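Local coordinates for mitogen-activated protein kinase, putative (Map kinase-like protein) (Leishmania major, PDB 3PG1), which probably works as an ATP-dependent serine/threonine protein kinase of the MAP kinase family, at residues Cys73-Asn84 against Ile352-Phe360. Sequence-based numbering, arbitrary orientation.
Sequences CKRVLREIRLLN and IFTAEVERF
Glu-356 OE1 is gripped twice: Asn-84 ND2 donates to it over 3.0 Å, and a water donates to it while giving its other hydrogen to Arg-81 O. The amide bond is nearly straight at 171°; the oxygen lies in the amide plane of Asn-84, and the nitrogen reaches it on the anti side, somewhat out of the carboxylate plane, of a carboxylate turned steeply to that amide. The other oxygen, Glu-356 OE2, takes the N-H of Arg-81 NE at 2.9 Å in a salt bridge. This bond is bent, and NE comes from above the carboxylate plane. Arg-81 curls at chi2 and chi3 to bring NE to the acid, while NH1 turns to the carbonyl of His-338.

Toward the N-terminal ends of the two segments the contact turns apolar. Phe-353 is a knob in the hole formed by Cys-73, Val-76, Leu-77 and Ile-80. Leu-77 CD1 stands over the centre of the Phe-353 ring, 3.6 Å from its centroid, in a CH-pi contact, and Cys-73 SG meets the ring edge 3.6 Å from Phe-353 CE1. With CG swung anti to the backbone N (chi1 -177°), Leu-77 can lay CD1 on that face while CD2 packs against Ile-352. At the far end Asn-84 OD1 approaches the edge of Phe-360, 3.3 Å from Phe-360 CD2.

Helix 70-85 occupies the position of the kinase αC helix, and the C-terminal helix 346-360 runs alongside it, the segment axes 16° from parallel. Leu-109 of the N-lobe sheet touches Val-76, Ile-80 and Phe-353, joining both helices to the strands. An apolar knob followed by a carboxylate bonded through both oxygens probably limits both sliding and separation of the two helices, consistent with the C-terminal helix helping to hold αC in place.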
loop_
_atom_site.group_PDB
_atom_site.type_symbol
_atom_site.label_atom_id
_atom_site.label_comp_id
_atom_site.label_asym_id
_atom_site.label_seq_id
_atom_site.Cartn_x
_atom_site.Cartn_y
_atom_site.Cartn_z
ATOM N N CYS A 73 -11.361 15.230 -9.501
ATOM C CA CYS A 73 -10.108 15.924 -9.814
ATOM C C CYS A 73 -9.212 15.947 -8.572
ATOM O O CYS A 73 -8.038 15.566 -8.669
ATOM C CB CYS A 73 -10.377 17.332 -10.335
ATOM S SG CYS A 73 -8.919 18.180 -10.989
ATOM N N LYS A 74 -9.793 16.316 -7.398
ATOM C CA LYS A 74 -9.119 16.369 -6.097
ATOM C C LYS A 74 -8.598 14.991 -5.673
ATOM O O LYS A 74 -7.480 14.899 -5.160
ATOM C CB LYS A 74 -10.055 16.954 -5.018
ATOM C CG LYS A 74 -9.358 17.317 -3.705
ATOM C CD LYS A 74 -9.984 18.536 -3.030
ATOM C CE LYS A 74 -11.157 18.228 -2.118
ATOM N NZ LYS A 74 -10.725 17.657 -0.812
ATOM N N ARG A 75 -9.407 13.937 -5.873
ATOM C CA ARG A 75 -9.042 12.560 -5.547
ATOM C C ARG A 75 -7.784 12.147 -6.339
ATOM O O ARG A 75 -6.840 11.620 -5.751
ATOM C CB ARG A 75 -10.219 11.611 -5.843
ATOM C CG ARG A 75 -9.856 10.124 -5.792
ATOM C CD ARG A 75 -11.005 9.247 -6.256
ATOM N NE ARG A 75 -11.210 8.110 -5.358
ATOM C CZ ARG A 75 -11.923 8.157 -4.236
ATOM N NH1 ARG A 75 -12.507 9.289 -3.855
ATOM N NH2 ARG A 75 -12.051 7.075 -3.480
ATOM N N VAL A 76 -7.778 12.402 -7.663
ATOM C CA VAL A 76 -6.646 12.065 -8.540
ATOM C C VAL A 76 -5.402 12.934 -8.229
ATOM O O VAL A 76 -4.286 12.412 -8.225
ATOM C CB VAL A 76 -7.026 12.032 -10.056
ATOM C CG1 VAL A 76 -5.905 11.408 -10.881
ATOM C CG2 VAL A 76 -8.309 11.240 -10.275
ATOM N N LEU A 77 -5.609 14.243 -7.923
ATOM C CA LEU A 77 -4.524 15.161 -7.570
ATOM C C LEU A 77 -3.809 14.670 -6.304
ATOM O O LEU A 77 -2.578 14.679 -6.261
ATOM C CB LEU A 77 -5.030 16.607 -7.384
ATOM C CG LEU A 77 -3.946 17.656 -7.086
ATOM C CD1 LEU A 77 -2.891 17.712 -8.187
ATOM C CD2 LEU A 77 -4.549 19.016 -6.816
ATOM N N ARG A 78 -4.581 14.190 -5.312
ATOM C CA ARG A 78 -4.008 13.646 -4.077
ATOM C C ARG A 78 -3.193 12.366 -4.343
ATOM O O ARG A 78 -2.098 12.220 -3.802
ATOM C CB ARG A 78 -5.088 13.407 -3.020
ATOM C CG ARG A 78 -4.462 13.242 -1.626
ATOM C CD ARG A 78 -5.467 13.141 -0.498
ATOM N NE ARG A 78 -4.785 13.138 0.802
ATOM C CZ ARG A 78 -4.267 12.056 1.381
ATOM N NH1 ARG A 78 -4.349 10.869 0.791
ATOM N NH2 ARG A 78 -3.665 12.154 2.560
ATOM N N GLU A 79 -3.705 11.462 -5.204
ATOM C CA GLU A 79 -2.990 10.230 -5.547
ATOM C C GLU A 79 -1.663 10.569 -6.242
ATOM O O GLU A 79 -0.641 9.940 -5.994
ATOM C CB GLU A 79 -3.840 9.359 -6.491
ATOM C CG GLU A 79 -5.107 8.793 -5.869
ATOM C CD GLU A 79 -5.891 7.831 -6.745
ATOM O OE1 GLU A 79 -5.412 7.492 -7.854
ATOM O OE2 GLU A 79 -6.982 7.399 -6.311
ATOM N N ILE A 80 -1.695 11.577 -7.112
ATOM C CA ILE A 80 -0.540 12.043 -7.871
ATOM C C ILE A 80 0.480 12.737 -6.999
ATOM O O ILE A 80 1.671 12.455 -7.113
ATOM C CB ILE A 80 -1.036 12.876 -9.105
ATOM C CG1 ILE A 80 -1.165 11.983 -10.330
ATOM C CG2 ILE A 80 -0.216 14.144 -9.410
ATOM C CD1 ILE A 80 -2.237 10.917 -10.228
ATOM N N ARG A 81 0.024 13.658 -6.159
ATOM C CA ARG A 81 0.896 14.390 -5.237
ATOM C C ARG A 81 1.639 13.423 -4.302
ATOM O O ARG A 81 2.827 13.613 -4.067
ATOM C CB ARG A 81 0.080 15.432 -4.436
ATOM C CG ARG A 81 -0.306 16.677 -5.294
ATOM C CD ARG A 81 -0.228 17.989 -4.531
ATOM N NE ARG A 81 1.007 18.050 -3.748
ATOM C CZ ARG A 81 1.062 18.317 -2.450
ATOM N NH1 ARG A 81 -0.040 18.649 -1.784
ATOM N NH2 ARG A 81 2.223 18.292 -1.815
ATOM N N LEU A 82 0.950 12.364 -3.818
ATOM C CA LEU A 82 1.539 11.350 -2.939
ATOM C C LEU A 82 2.586 10.544 -3.650
ATOM O O LEU A 82 3.651 10.317 -3.073
ATOM C CB LEU A 82 0.464 10.426 -2.363
ATOM C CG LEU A 82 -0.102 10.861 -1.038
ATOM C CD1 LEU A 82 -1.343 10.088 -0.700
ATOM C CD2 LEU A 82 0.950 10.735 0.058
ATOM N N LEU A 83 2.326 10.159 -4.930
ATOM C CA LEU A 83 3.294 9.397 -5.745
ATOM C C LEU A 83 4.549 10.192 -5.984
ATOM O O LEU A 83 5.654 9.664 -5.893
ATOM C CB LEU A 83 2.696 9.009 -7.096
ATOM C CG LEU A 83 2.019 7.643 -7.217
ATOM C CD1 LEU A 83 1.479 7.457 -8.641
ATOM C CD2 LEU A 83 2.982 6.485 -6.864
ATOM N N ASN A 84 4.369 11.487 -6.229
ATOM C CA ASN A 84 5.427 12.432 -6.540
ATOM C C ASN A 84 6.181 12.974 -5.339
ATOM O O ASN A 84 7.227 13.602 -5.508
ATOM C CB ASN A 84 4.838 13.558 -7.395
ATOM C CG ASN A 84 5.799 14.150 -8.381
ATOM O OD1 ASN A 84 6.734 13.496 -8.850
ATOM N ND2 ASN A 84 5.610 15.424 -8.682
ATOM N N ILE A 352 -2.031 23.126 -10.025
ATOM C CA ILE A 352 -1.254 22.220 -9.159
ATOM C C ILE A 352 -0.725 21.041 -9.991
ATOM O O ILE A 352 0.425 20.667 -9.798
ATOM C CB ILE A 352 -1.984 21.788 -7.848
ATOM C CG1 ILE A 352 -2.493 23.015 -7.047
ATOM C CG2 ILE A 352 -1.077 20.895 -6.956
ATOM C CD1 ILE A 352 -3.539 22.683 -5.957
ATOM N N PHE A 353 -1.523 20.510 -10.954
ATOM C CA PHE A 353 -1.084 19.436 -11.852
ATOM C C PHE A 353 0.100 19.912 -12.692
ATOM O O PHE A 353 1.101 19.195 -12.789
ATOM C CB PHE A 353 -2.219 18.930 -12.760
ATOM C CG PHE A 353 -3.204 17.980 -12.111
ATOM C CD1 PHE A 353 -4.496 18.393 -11.805
ATOM C CD2 PHE A 353 -2.850 16.659 -11.839
ATOM C CE1 PHE A 353 -5.412 17.510 -11.227
ATOM C CE2 PHE A 353 -3.768 15.777 -11.261
ATOM C CZ PHE A 353 -5.046 16.203 -10.974
ATOM N N THR A 354 0.010 21.151 -13.236
ATOM C CA THR A 354 1.071 21.796 -14.018
ATOM C C THR A 354 2.310 21.987 -13.128
ATOM O O THR A 354 3.422 21.694 -13.571
ATOM C CB THR A 354 0.569 23.107 -14.657
ATOM O OG1 THR A 354 -0.684 22.870 -15.302
ATOM C CG2 THR A 354 1.549 23.680 -15.670
ATOM N N ALA A 355 2.100 22.414 -11.860
ATOM C CA ALA A 355 3.157 22.597 -10.862
ATOM C C ALA A 355 3.775 21.248 -10.467
ATOM O O ALA A 355 4.985 21.181 -10.234
ATOM C CB ALA A 355 2.602 23.298 -9.631
ATOM N N GLU A 356 2.951 20.177 -10.409
ATOM C CA GLU A 356 3.407 18.822 -10.077
ATOM C C GLU A 356 4.205 18.225 -11.232
ATOM O O GLU A 356 5.162 17.499 -10.975
ATOM C CB GLU A 356 2.242 17.901 -9.664
ATOM C CG GLU A 356 1.714 18.145 -8.255
ATOM C CD GLU A 356 2.664 17.845 -7.108
ATOM O OE1 GLU A 356 3.422 16.853 -7.205
ATOM O OE2 GLU A 356 2.639 18.595 -6.105
ATOM N N VAL A 357 3.832 18.555 -12.495
ATOM C CA VAL A 357 4.540 18.105 -13.709
ATOM C C VAL A 357 5.870 18.896 -13.843
ATOM O O VAL A 357 6.877 18.328 -14.278
ATOM C CB VAL A 357 3.634 18.150 -14.982
ATOM C CG1 VAL A 357 4.422 17.907 -16.271
ATOM C CG2 VAL A 357 2.493 17.143 -14.876
ATOM N N GLU A 358 5.878 20.182 -13.400
ATOM C CA GLU A 358 7.050 21.067 -13.437
ATOM C C GLU A 358 8.151 20.612 -12.470
ATOM O O GLU A 358 9.274 20.371 -12.912
ATOM C CB GLU A 358 6.651 22.529 -13.174
ATOM N N ARG A 359 7.812 20.454 -11.161
ATOM C CA ARG A 359 8.717 19.997 -10.095
ATOM C C ARG A 359 9.264 18.600 -10.412
ATOM O O ARG A 359 10.376 18.258 -9.992
ATOM C CB ARG A 359 7.995 19.988 -8.735
ATOM N N PHE A 360 8.472 17.807 -11.169
ATOM C CA PHE A 360 8.824 16.470 -11.632
ATOM C C PHE A 360 9.984 16.524 -12.655
ATOM O O PHE A 360 10.984 15.824 -12.474
ATOM C CB PHE A 360 7.588 15.736 -12.223
ATOM C CG PHE A 360 7.939 14.376 -12.772
ATOM C CD1 PHE A 360 8.300 14.219 -14.107
ATOM C CD2 PHE A 360 8.016 13.271 -11.933
ATOM C CE1 PHE A 360 8.716 12.980 -14.591
ATOM C CE2 PHE A 360 8.428 12.032 -12.420
ATOM C CZ PHE A 360 8.788 11.901 -13.741
HETATM O O HOH W 1 4.002 16.001 -4.290
#